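Local coordinates for protein fimbrial subunit type 1 (Actinomyces oris, PDB 3UXF) that forms the shaft of type 1 fimbriae as their major subunit, a secreted pilin anchored in the bacterial cell wall, at residues A42-T53 with Y172-N180; I209-I220 with R280-Y288. All coordinates share one frame; numbering follows the deposited sequence.

In the fold
Both contacts lie within residues 42-288 of an elongated chain rich in beta strands. Interaction 1 comes first: it pairs strand 44-48 with strand 170-176, the first and last strands of the N-terminal pilin domain, in a mixed sheet where they run parallel. Interaction 2 follows in series, in the next part of the chain, where the loop between strands 201-208 and 224-229 packs on helix 277-288. The centres of interactions 1 and 2 lie about 28 Å apart and the nearest atoms of interactions 1 and 2 about 7 Å, without touching. They share no sheet. One contact thus closes the first domain on itself, while the other covers a helix beside the sheets that follow.

Interaction 1 (A42-T53 with Y172-N180); sequences ATTLTVHKCEQT and YNVHVYPKN
H48 and H175 meet rim to rim through one nearly straight hydrogen bond, NE2 of H48 to ND1 of H175 at 2.9 Å, in which either ring could be the donor. Y177 lies over one face of the H48 ring in an offset stack, centroids 4.1 Å apart and planes at 22°; both carry CG anti to the carbonyl carbon (chi1 -68° in H48, -61° in Y177), which lays the rings side by side. T46 lies alongside H175 and sets its CB over one imidazole face, 3.8 Å from the ring centroid. On this same side of the sheet, N173 ND2 donates to T44 OG1 at 2.7 Å. Water 1 joins T44 OG1, T46 OG1 and the V174 carbonyl.

Behind these side chains runs a parallel ladder of five backbone bonds, from T44 N to Y172 O through H48 N to V176 O. It is the central pair of a mixed sheet in the N-terminal pilin domain, with strand 125-128 on the far side of 44-48. On the other face L45 CD1 and V47 CG2 close on V176 CG2. Past the strands, T53 OG1 receives N180 N at 2.8 Å. Water 4 bridges N180 OD1 and K49 NZ, which also pairs with E142.

Y177 OH bonds to D66 N. The imidazole pair needs one of its facing nitrogens to lack a proton, which probably disfavours both rings being charged at once.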
loop_
_atom_site.group_PDB
_atom_site.type_symbol
_atom_site.label_atom_id
_atom_site.label_comp_id
_atom_site.label_asym_id
_atom_site.label_seq_id
_atom_site.Cartn_x
_atom_site.Cartn_y
_atom_site.Cartn_z
ATOM N N ALA A 42 -36.521 -16.734 21.001
ATOM C CA ALA A 42 -35.077 -16.567 21.213
ATOM C C ALA A 42 -34.498 -15.986 19.939
ATOM O O ALA A 42 -34.946 -16.312 18.836
ATOM C CB ALA A 42 -34.406 -17.912 21.524
ATOM N N THR A 43 -33.502 -15.116 20.109
ATOM C CA THR A 43 -32.836 -14.504 18.954
ATOM C C THR A 43 -31.345 -14.493 19.166
ATOM O O THR A 43 -30.871 -14.510 20.299
ATOM C CB THR A 43 -33.271 -13.042 18.754
ATOM O OG1 THR A 43 -33.143 -12.323 19.981
ATOM C CG2 THR A 43 -34.727 -12.937 18.213
ATOM N N THR A 44 -30.587 -14.421 18.063
ATOM C CA THR A 44 -29.160 -14.100 18.158
ATOM C C THR A 44 -28.790 -13.206 16.984
ATOM O O THR A 44 -29.479 -13.210 15.958
ATOM C CB THR A 44 -28.224 -15.352 18.146
ATOM O OG1 THR A 44 -28.415 -16.072 16.934
ATOM C CG2 THR A 44 -28.528 -16.309 19.341
ATOM N N LEU A 45 -27.712 -12.434 17.156
ATOM C CA LEU A 45 -27.194 -11.589 16.081
ATOM C C LEU A 45 -25.697 -11.849 16.018
ATOM O O LEU A 45 -25.030 -11.626 17.004
ATOM C CB LEU A 45 -27.447 -10.118 16.390
ATOM C CG LEU A 45 -26.744 -9.174 15.406
ATOM C CD1 LEU A 45 -27.207 -9.409 13.970
ATOM C CD2 LEU A 45 -26.957 -7.706 15.849
ATOM N N THR A 46 -25.183 -12.288 14.875
ATOM C CA THR A 46 -23.757 -12.614 14.753
ATOM C C THR A 46 -23.176 -11.696 13.693
ATOM O O THR A 46 -23.585 -11.745 12.535
ATOM C CB THR A 46 -23.573 -14.067 14.338
ATOM O OG1 THR A 46 -24.140 -14.905 15.355
ATOM C CG2 THR A 46 -22.068 -14.417 14.245
ATOM N N VAL A 47 -22.267 -10.819 14.103
ATOM C CA VAL A 47 -21.628 -9.874 13.172
ATOM C C VAL A 47 -20.253 -10.440 12.797
ATOM O O VAL A 47 -19.487 -10.783 13.685
ATOM C CB VAL A 47 -21.479 -8.505 13.875
ATOM C CG1 VAL A 47 -20.889 -7.416 12.920
ATOM C CG2 VAL A 47 -22.845 -8.038 14.406
ATOM N N HIS A 48 -19.993 -10.580 11.495
ATOM C CA HIS A 48 -18.739 -11.162 11.007
ATOM C C HIS A 48 -17.812 -10.012 10.583
ATOM O O HIS A 48 -18.116 -9.306 9.622
ATOM C CB HIS A 48 -19.032 -12.043 9.803
ATOM C CG HIS A 48 -19.817 -13.277 10.133
ATOM N ND1 HIS A 48 -19.272 -14.544 10.097
ATOM C CD2 HIS A 48 -21.111 -13.437 10.517
ATOM C CE1 HIS A 48 -20.188 -15.429 10.448
ATOM N NE2 HIS A 48 -21.310 -14.782 10.707
ATOM N N LYS A 49 -16.714 -9.815 11.321
ATOM C CA LYS A 49 -15.779 -8.732 11.023
ATOM C C LYS A 49 -14.607 -9.300 10.216
ATOM O O LYS A 49 -13.910 -10.211 10.667
ATOM C CB LYS A 49 -15.290 -8.086 12.320
ATOM C CG LYS A 49 -14.229 -6.973 12.089
ATOM C CD LYS A 49 -14.850 -5.737 11.439
ATOM C CE LYS A 49 -13.728 -4.690 11.123
ATOM N NZ LYS A 49 -14.340 -3.466 10.580
ATOM N N CYS A 50 -14.437 -8.756 9.013
ATOM C CA CYS A 50 -13.470 -9.259 8.036
ATOM C C CYS A 50 -12.603 -8.109 7.550
ATOM O O CYS A 50 -13.052 -6.977 7.481
ATOM C CB CYS A 50 -14.223 -9.853 6.837
ATOM S SG CYS A 50 -15.431 -11.144 7.280
ATOM N N GLU A 51 -11.358 -8.402 7.181
ATOM C CA GLU A 51 -10.444 -7.349 6.731
ATOM C C GLU A 51 -10.922 -6.682 5.448
ATOM O O GLU A 51 -10.813 -5.463 5.309
ATOM C CB GLU A 51 -9.044 -7.925 6.479
ATOM C CG GLU A 51 -8.318 -8.334 7.711
ATOM C CD GLU A 51 -6.814 -8.564 7.450
ATOM O OE1 GLU A 51 -6.360 -8.305 6.315
ATOM O OE2 GLU A 51 -6.097 -9.002 8.373
ATOM N N GLN A 52 -11.424 -7.501 4.522
ATOM C CA GLN A 52 -11.903 -7.059 3.211
ATOM C C GLN A 52 -13.388 -7.303 3.030
ATOM O O GLN A 52 -13.910 -8.351 3.424
ATOM C CB GLN A 52 -11.172 -7.820 2.093
ATOM C CG GLN A 52 -9.719 -7.441 1.960
ATOM C CD GLN A 52 -9.540 -5.956 1.743
ATOM O OE1 GLN A 52 -8.645 -5.339 2.328
ATOM N NE2 GLN A 52 -10.394 -5.365 0.901
ATOM N N THR A 53 -14.057 -6.347 2.397
ATOM C CA THR A 53 -15.467 -6.489 2.106
ATOM C C THR A 53 -15.738 -5.979 0.687
ATOM O O THR A 53 -16.497 -6.593 -0.068
ATOM C CB THR A 53 -16.312 -5.723 3.138
ATOM O OG1 THR A 53 -16.119 -4.319 2.963
ATOM C CG2 THR A 53 -15.916 -6.110 4.558
ATOM N N TYR A 172 -34.561 -16.024 13.072
ATOM C CA TYR A 172 -34.311 -15.355 14.344
ATOM C C TYR A 172 -32.839 -15.359 14.749
ATOM O O TYR A 172 -32.468 -14.770 15.756
ATOM C CB TYR A 172 -35.156 -15.983 15.456
ATOM C CG TYR A 172 -36.647 -15.792 15.292
ATOM C CD1 TYR A 172 -37.307 -14.757 15.932
ATOM C CD2 TYR A 172 -37.394 -16.654 14.504
ATOM C CE1 TYR A 172 -38.667 -14.580 15.789
ATOM C CE2 TYR A 172 -38.758 -16.483 14.357
ATOM C CZ TYR A 172 -39.387 -15.445 15.003
ATOM O OH TYR A 172 -40.740 -15.267 14.862
ATOM N N ASN A 173 -32.008 -16.034 13.965
ATOM C CA ASN A 173 -30.576 -16.092 14.232
ATOM C C ASN A 173 -29.864 -15.468 13.050
ATOM O O ASN A 173 -29.486 -16.153 12.105
ATOM C CB ASN A 173 -30.138 -17.536 14.442
ATOM C CG ASN A 173 -30.844 -18.189 15.612
ATOM O OD1 ASN A 173 -31.684 -19.064 15.434
ATOM N ND2 ASN A 173 -30.513 -17.752 16.816
ATOM N N VAL A 174 -29.756 -14.148 13.086
ATOM C CA VAL A 174 -29.264 -13.385 11.958
ATOM C C VAL A 174 -27.750 -13.230 11.935
ATOM O O VAL A 174 -27.122 -12.974 12.957
ATOM C CB VAL A 174 -29.932 -11.997 11.911
ATOM C CG1 VAL A 174 -29.388 -11.178 10.760
ATOM C CG2 VAL A 174 -31.440 -12.150 11.800
ATOM N N HIS A 175 -27.183 -13.393 10.746
ATOM C CA HIS A 175 -25.757 -13.222 10.533
ATOM C C HIS A 175 -25.566 -12.057 9.583
ATOM O O HIS A 175 -26.208 -11.990 8.541
ATOM C CB HIS A 175 -25.148 -14.484 9.929
ATOM C CG HIS A 175 -25.048 -15.621 10.894
ATOM N ND1 HIS A 175 -23.854 -16.019 11.451
ATOM C CD2 HIS A 175 -25.995 -16.438 11.410
ATOM C CE1 HIS A 175 -24.069 -17.034 12.267
ATOM N NE2 HIS A 175 -25.360 -17.309 12.260
ATOM N N VAL A 176 -24.688 -11.133 9.947
ATOM C CA VAL A 176 -24.431 -9.979 9.102
ATOM C C VAL A 176 -22.941 -9.813 8.828
ATOM O O VAL A 176 -22.108 -10.048 9.699
ATOM C CB VAL A 176 -25.006 -8.684 9.713
ATOM C CG1 VAL A 176 -26.523 -8.708 9.669
ATOM C CG2 VAL A 176 -24.518 -8.505 11.136
ATOM N N TYR A 177 -22.623 -9.415 7.602
ATOM C CA TYR A 177 -21.249 -9.174 7.185
ATOM C C TYR A 177 -21.134 -7.714 6.778
ATOM O O TYR A 177 -21.345 -7.366 5.620
ATOM C CB TYR A 177 -20.878 -10.082 6.010
ATOM C CG TYR A 177 -20.971 -11.558 6.323
ATOM C CD1 TYR A 177 -19.832 -12.306 6.581
ATOM C CD2 TYR A 177 -22.198 -12.201 6.365
ATOM C CE1 TYR A 177 -19.913 -13.652 6.869
ATOM C CE2 TYR A 177 -22.289 -13.545 6.651
ATOM C CZ TYR A 177 -21.144 -14.268 6.901
ATOM O OH TYR A 177 -21.231 -15.606 7.190
ATOM N N PRO A 178 -20.821 -6.858 7.744
ATOM C CA PRO A 178 -20.765 -5.415 7.502
ATOM C C PRO A 178 -19.701 -5.012 6.489
ATOM O O PRO A 178 -18.699 -5.700 6.313
ATOM C CB PRO A 178 -20.438 -4.837 8.881
ATOM C CG PRO A 178 -19.822 -5.947 9.631
ATOM C CD PRO A 178 -20.447 -7.202 9.125
ATOM N N LYS A 179 -19.944 -3.887 5.833
ATOM C CA LYS A 179 -19.047 -3.351 4.821
ATOM C C LYS A 179 -18.049 -2.362 5.421
ATOM O O LYS A 179 -18.402 -1.542 6.265
ATOM C CB LYS A 179 -19.893 -2.639 3.749
ATOM C CG LYS A 179 -19.078 -1.979 2.624
ATOM C CD LYS A 179 -19.924 -0.993 1.781
ATOM C CE LYS A 179 -20.348 -1.596 0.440
ATOM N NZ LYS A 179 -19.190 -2.080 -0.381
ATOM N N ASN A 180 -16.804 -2.406 4.940
ATOM C CA ASN A 180 -15.845 -1.377 5.308
ATOM C C ASN A 180 -16.222 0.028 4.861
ATOM O O ASN A 180 -16.688 0.241 3.735
ATOM C CB ASN A 180 -14.497 -1.718 4.696
ATOM C CG ASN A 180 -13.768 -2.788 5.444
ATOM O OD1 ASN A 180 -14.121 -3.142 6.571
ATOM N ND2 ASN A 180 -12.683 -3.272 4.849
HETATM O O HOH W 1 -26.860 -15.296 14.712
HETATM O O HOH W 2 -17.812 -8.158 6.879
HETATM O O HOH W 3 -12.289 -4.405 8.203
HETATM O O HOH W 4 -15.953 -3.937 8.210
HETATM O O HOH W 5 -16.079 -6.477 7.986
#

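Interaction 2 (I209-I220 with R280-Y288); sequences IPKVDYPGGARI and RRKASEARY
The loop 209-220, built round a type I beta turn from Y214 to G217, lies on helix 277-288, with Y214 leading the contact. D213 OD1 accepts from G216 N, an Asx motif that braces the turn. The first torsion of Y214 (chi1 -175°, CG opposite the backbone N) sends its ring out to the helix, where E285 CB sits over the centre of one face, 3.8 Å from the centroid. The R219 guanidinium covers the opposite face and gives NH1 to the carbonyls of Y214 and A218. At the ring's far end R281 NH1 donates to Y214 OH at 2.9 Å, nearly in the guanidinium plane; this same nitrogen makes a salt bridge to E285 OE1, while R281 NE pairs with E278.

P215 lays CD over one face of the Y288 ring, 3.5 Å from its centroid. S284 OG receives I220 N at 3.0 Å and donates its own hydrogen bond to R280 O, so the hydroxyl links the loop to the preceding helical turn. Toward the start of the loop, K211 CB stands over the R287 guanidinium, 3.7 Å above its plane, and I209 CG2 packs against R287 CB. Waters fill in the polar edges: water 7 bridges P210 O, V212 N and S284 O, and water 6 joins I209 O to R287 NE.

The loop connects strand 201-208 of one sheet to strand 224-229 of another, so helix 277-288 packs against the link between the two sheets. At its base I209 and P210 lean on Y223, and P210 also touches P322, just beyond strand 312-321.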
loop_
_atom_site.group_PDB
_atom_site.type_symbol
_atom_site.label_atom_id
_atom_site.label_comp_id
_atom_site.label_asym_id
_atom_site.label_seq_id
_atom_site.Cartn_x
_atom_site.Cartn_y
_atom_site.Cartn_z
ATOM N N ILE A 209 -11.232 8.137 1.180
ATOM C CA ILE A 209 -11.682 9.309 1.919
ATOM C C ILE A 209 -13.033 8.944 2.556
ATOM O O ILE A 209 -13.898 8.414 1.872
ATOM C CB ILE A 209 -11.905 10.481 0.948
ATOM C CG1 ILE A 209 -10.562 10.870 0.288
ATOM C CG2 ILE A 209 -12.470 11.661 1.659
ATOM C CD1 ILE A 209 -10.726 11.797 -0.920
ATOM N N PRO A 210 -13.199 9.195 3.860
ATOM C CA PRO A 210 -14.510 8.884 4.469
ATOM C C PRO A 210 -15.651 9.655 3.815
ATOM O O PRO A 210 -15.468 10.800 3.457
ATOM C CB PRO A 210 -14.351 9.366 5.916
ATOM C CG PRO A 210 -12.886 9.358 6.158
ATOM C CD PRO A 210 -12.216 9.661 4.852
ATOM N N LYS A 211 -16.822 9.027 3.705
ATOM C CA LYS A 211 -18.015 9.755 3.262
ATOM C C LYS A 211 -18.720 10.386 4.463
ATOM O O LYS A 211 -19.105 9.676 5.393
ATOM C CB LYS A 211 -18.955 8.814 2.536
ATOM C CG LYS A 211 -20.169 9.530 1.887
ATOM C CD LYS A 211 -21.039 8.516 1.142
ATOM C CE LYS A 211 -22.202 9.188 0.375
ATOM N NZ LYS A 211 -22.944 8.196 -0.472
ATOM N N VAL A 212 -18.822 11.708 4.486
ATOM C CA VAL A 212 -19.522 12.414 5.561
ATOM C C VAL A 212 -20.667 13.190 4.906
ATOM O O VAL A 212 -20.674 13.325 3.687
ATOM C CB VAL A 212 -18.624 13.388 6.336
ATOM C CG1 VAL A 212 -17.432 12.638 6.979
ATOM C CG2 VAL A 212 -18.130 14.521 5.433
ATOM N N ASP A 213 -21.621 13.686 5.708
ATOM C CA ASP A 213 -22.818 14.350 5.180
ATOM C C ASP A 213 -22.509 15.791 4.860
ATOM O O ASP A 213 -22.834 16.728 5.614
ATOM C CB ASP A 213 -23.984 14.248 6.182
ATOM C CG ASP A 213 -25.180 15.110 5.779
ATOM O OD1 ASP A 213 -25.381 15.354 4.561
ATOM O OD2 ASP A 213 -25.919 15.546 6.696
ATOM N N TYR A 214 -21.822 15.976 3.736
ATOM C CA TYR A 214 -21.344 17.286 3.395
ATOM C C TYR A 214 -22.462 18.352 3.330
ATOM O O TYR A 214 -22.327 19.429 3.900
ATOM C CB TYR A 214 -20.521 17.210 2.091
ATOM C CG TYR A 214 -19.927 18.539 1.786
ATOM C CD1 TYR A 214 -18.723 18.934 2.362
ATOM C CD2 TYR A 214 -20.583 19.445 0.951
ATOM C CE1 TYR A 214 -18.195 20.163 2.118
ATOM C CE2 TYR A 214 -20.070 20.689 0.718
ATOM C CZ TYR A 214 -18.868 21.048 1.284
ATOM O OH TYR A 214 -18.330 22.272 1.077
ATOM N N PRO A 215 -23.575 18.040 2.652
ATOM C CA PRO A 215 -24.564 19.119 2.554
ATOM C C PRO A 215 -25.181 19.470 3.907
ATOM O O PRO A 215 -25.587 20.619 4.116
ATOM C CB PRO A 215 -25.600 18.577 1.559
ATOM C CG PRO A 215 -25.284 17.174 1.309
ATOM C CD PRO A 215 -23.878 16.901 1.774
ATOM N N GLY A 216 -25.186 18.503 4.821
ATOM C CA GLY A 216 -25.657 18.719 6.186
ATOM C C GLY A 216 -24.727 19.512 7.093
ATOM O O GLY A 216 -25.091 19.915 8.206
ATOM N N GLY A 217 -23.504 19.736 6.630
ATOM C CA GLY A 217 -22.570 20.534 7.396
ATOM C C GLY A 217 -21.435 19.722 7.987
ATOM O O GLY A 217 -20.533 20.317 8.581
ATOM N N ALA A 218 -21.481 18.405 7.791
ATOM C CA ALA A 218 -20.462 17.486 8.322
ATOM C C ALA A 218 -19.174 17.659 7.533
ATOM O O ALA A 218 -19.205 17.837 6.324
ATOM C CB ALA A 218 -20.918 16.062 8.204
ATOM N N ARG A 219 -18.055 17.568 8.233
ATOM C CA ARG A 219 -16.749 17.784 7.623
ATOM C C ARG A 219 -15.782 16.806 8.240
ATOM O O ARG A 219 -15.792 16.597 9.451
ATOM C CB ARG A 219 -16.257 19.202 7.915
ATOM C CG ARG A 219 -17.146 20.321 7.388
ATOM C CD ARG A 219 -17.126 20.322 5.876
ATOM N NE ARG A 219 -17.807 21.491 5.320
ATOM C CZ ARG A 219 -19.085 21.508 4.949
ATOM N NH1 ARG A 219 -19.837 20.420 5.064
ATOM N NH2 ARG A 219 -19.607 22.627 4.456
ATOM N N ILE A 220 -14.928 16.218 7.410
ATOM C CA ILE A 220 -13.783 15.487 7.953
ATOM C C ILE A 220 -12.965 16.445 8.809
ATOM O O ILE A 220 -12.663 17.572 8.389
ATOM C CB ILE A 220 -12.923 14.958 6.803
ATOM C CG1 ILE A 220 -13.667 13.838 6.082
ATOM C CG2 ILE A 220 -11.565 14.481 7.374
ATOM C CD1 ILE A 220 -13.177 13.580 4.609
ATOM N N ARG A 280 -9.559 19.609 3.851
ATOM C CA ARG A 280 -10.511 18.658 4.342
ATOM C C ARG A 280 -11.905 18.891 3.772
ATOM O O ARG A 280 -12.639 17.933 3.483
ATOM C CB ARG A 280 -10.564 18.699 5.868
ATOM C CG ARG A 280 -9.275 18.188 6.527
ATOM C CD ARG A 280 -9.477 18.076 8.081
ATOM N NE ARG A 280 -9.881 19.327 8.735
ATOM C CZ ARG A 280 -9.033 20.213 9.256
ATOM N NH1 ARG A 280 -7.725 20.003 9.199
ATOM N NH2 ARG A 280 -9.487 21.319 9.844
ATOM N N ARG A 281 -12.228 20.162 3.583
ATOM C CA ARG A 281 -13.524 20.514 3.016
ATOM C C ARG A 281 -13.592 20.007 1.575
ATOM O O ARG A 281 -14.555 19.350 1.178
ATOM C CB ARG A 281 -13.765 22.024 3.082
ATOM C CG ARG A 281 -15.231 22.360 2.637
ATOM C CD ARG A 281 -15.369 23.784 2.082
ATOM N NE ARG A 281 -14.519 23.967 0.901
ATOM C CZ ARG A 281 -14.798 23.490 -0.303
ATOM N NH1 ARG A 281 -15.913 22.812 -0.522
ATOM N NH2 ARG A 281 -13.933 23.691 -1.309
ATOM N N LYS A 282 -12.520 20.229 0.802
ATOM C CA LYS A 282 -12.527 19.727 -0.554
ATOM C C LYS A 282 -12.665 18.216 -0.578
ATOM O O LYS A 282 -13.406 17.670 -1.389
ATOM C CB LYS A 282 -11.237 20.133 -1.286
ATOM C CG LYS A 282 -11.100 21.584 -1.665
ATOM C CD LYS A 282 -9.849 21.708 -2.526
ATOM C CE LYS A 282 -9.650 23.070 -3.179
ATOM N NZ LYS A 282 -9.329 24.214 -2.270
ATOM N N ALA A 283 -11.913 17.510 0.280
ATOM C CA ALA A 283 -12.042 16.077 0.320
ATOM C C ALA A 283 -13.442 15.591 0.730
ATOM O O ALA A 283 -13.931 14.608 0.186
ATOM C CB ALA A 283 -10.958 15.459 1.220
ATOM N N SER A 284 -14.023 16.214 1.755
ATOM C CA SER A 284 -15.337 15.818 2.237
ATOM C C SER A 284 -16.349 15.900 1.085
ATOM O O SER A 284 -17.121 14.976 0.845
ATOM C CB SER A 284 -15.767 16.750 3.369
ATOM O OG SER A 284 -14.879 16.657 4.476
ATOM N N GLU A 285 -16.288 17.001 0.376
ATOM C CA GLU A 285 -17.217 17.264 -0.733
ATOM C C GLU A 285 -17.010 16.331 -1.906
ATOM O O GLU A 285 -17.954 15.785 -2.477
ATOM C CB GLU A 285 -17.064 18.694 -1.200
ATOM C CG GLU A 285 -18.044 19.072 -2.351
ATOM C CD GLU A 285 -17.865 20.515 -2.805
ATOM O OE1 GLU A 285 -16.709 21.024 -2.854
ATOM O OE2 GLU A 285 -18.904 21.166 -3.068
ATOM N N ALA A 286 -15.743 16.140 -2.278
ATOM C CA ALA A 286 -15.420 15.298 -3.422
ATOM C C ALA A 286 -15.909 13.881 -3.212
ATOM O O ALA A 286 -16.438 13.252 -4.130
ATOM C CB ALA A 286 -13.874 15.323 -3.716
ATOM N N ARG A 287 -15.720 13.350 -2.005
ATOM C CA ARG A 287 -16.110 11.989 -1.736
ATOM C C ARG A 287 -17.646 11.883 -1.691
ATOM O O ARG A 287 -18.195 10.900 -2.173
ATOM C CB ARG A 287 -15.541 11.537 -0.386
ATOM C CG ARG A 287 -15.991 10.147 0.061
ATOM C CD ARG A 287 -15.753 9.055 -0.969
ATOM N NE ARG A 287 -16.349 7.798 -0.510
ATOM C CZ ARG A 287 -17.630 7.489 -0.709
ATOM N NH1 ARG A 287 -18.404 8.337 -1.383
ATOM N NH2 ARG A 287 -18.145 6.344 -0.256
ATOM N N TYR A 288 -18.292 12.860 -1.074
ATOM C CA TYR A 288 -19.760 12.816 -0.948
ATOM C C TYR A 288 -20.368 12.797 -2.346
ATOM O O TYR A 288 -21.257 11.980 -2.627
ATOM C CB TYR A 288 -20.282 14.020 -0.169
ATOM C CG TYR A 288 -21.787 14.007 -0.040
ATOM C CD1 TYR A 288 -22.400 13.156 0.860
ATOM C CD2 TYR A 288 -22.578 14.804 -0.852
ATOM C CE1 TYR A 288 -23.803 13.115 0.973
ATOM C CE2 TYR A 288 -23.982 14.762 -0.743
ATOM C CZ TYR A 288 -24.566 13.915 0.171
ATOM O OH TYR A 288 -25.947 13.855 0.290
HETATM O O HOH W 6 -14.974 5.973 1.509
HETATM O O HOH W 7 -17.263 12.865 2.419
HETATM O O HOH W 8 -20.931 6.882 -2.320
HETATM O O HOH W 9 -27.035 13.667 2.560
HETATM O O HOH W 10 -12.576 20.287 8.996
#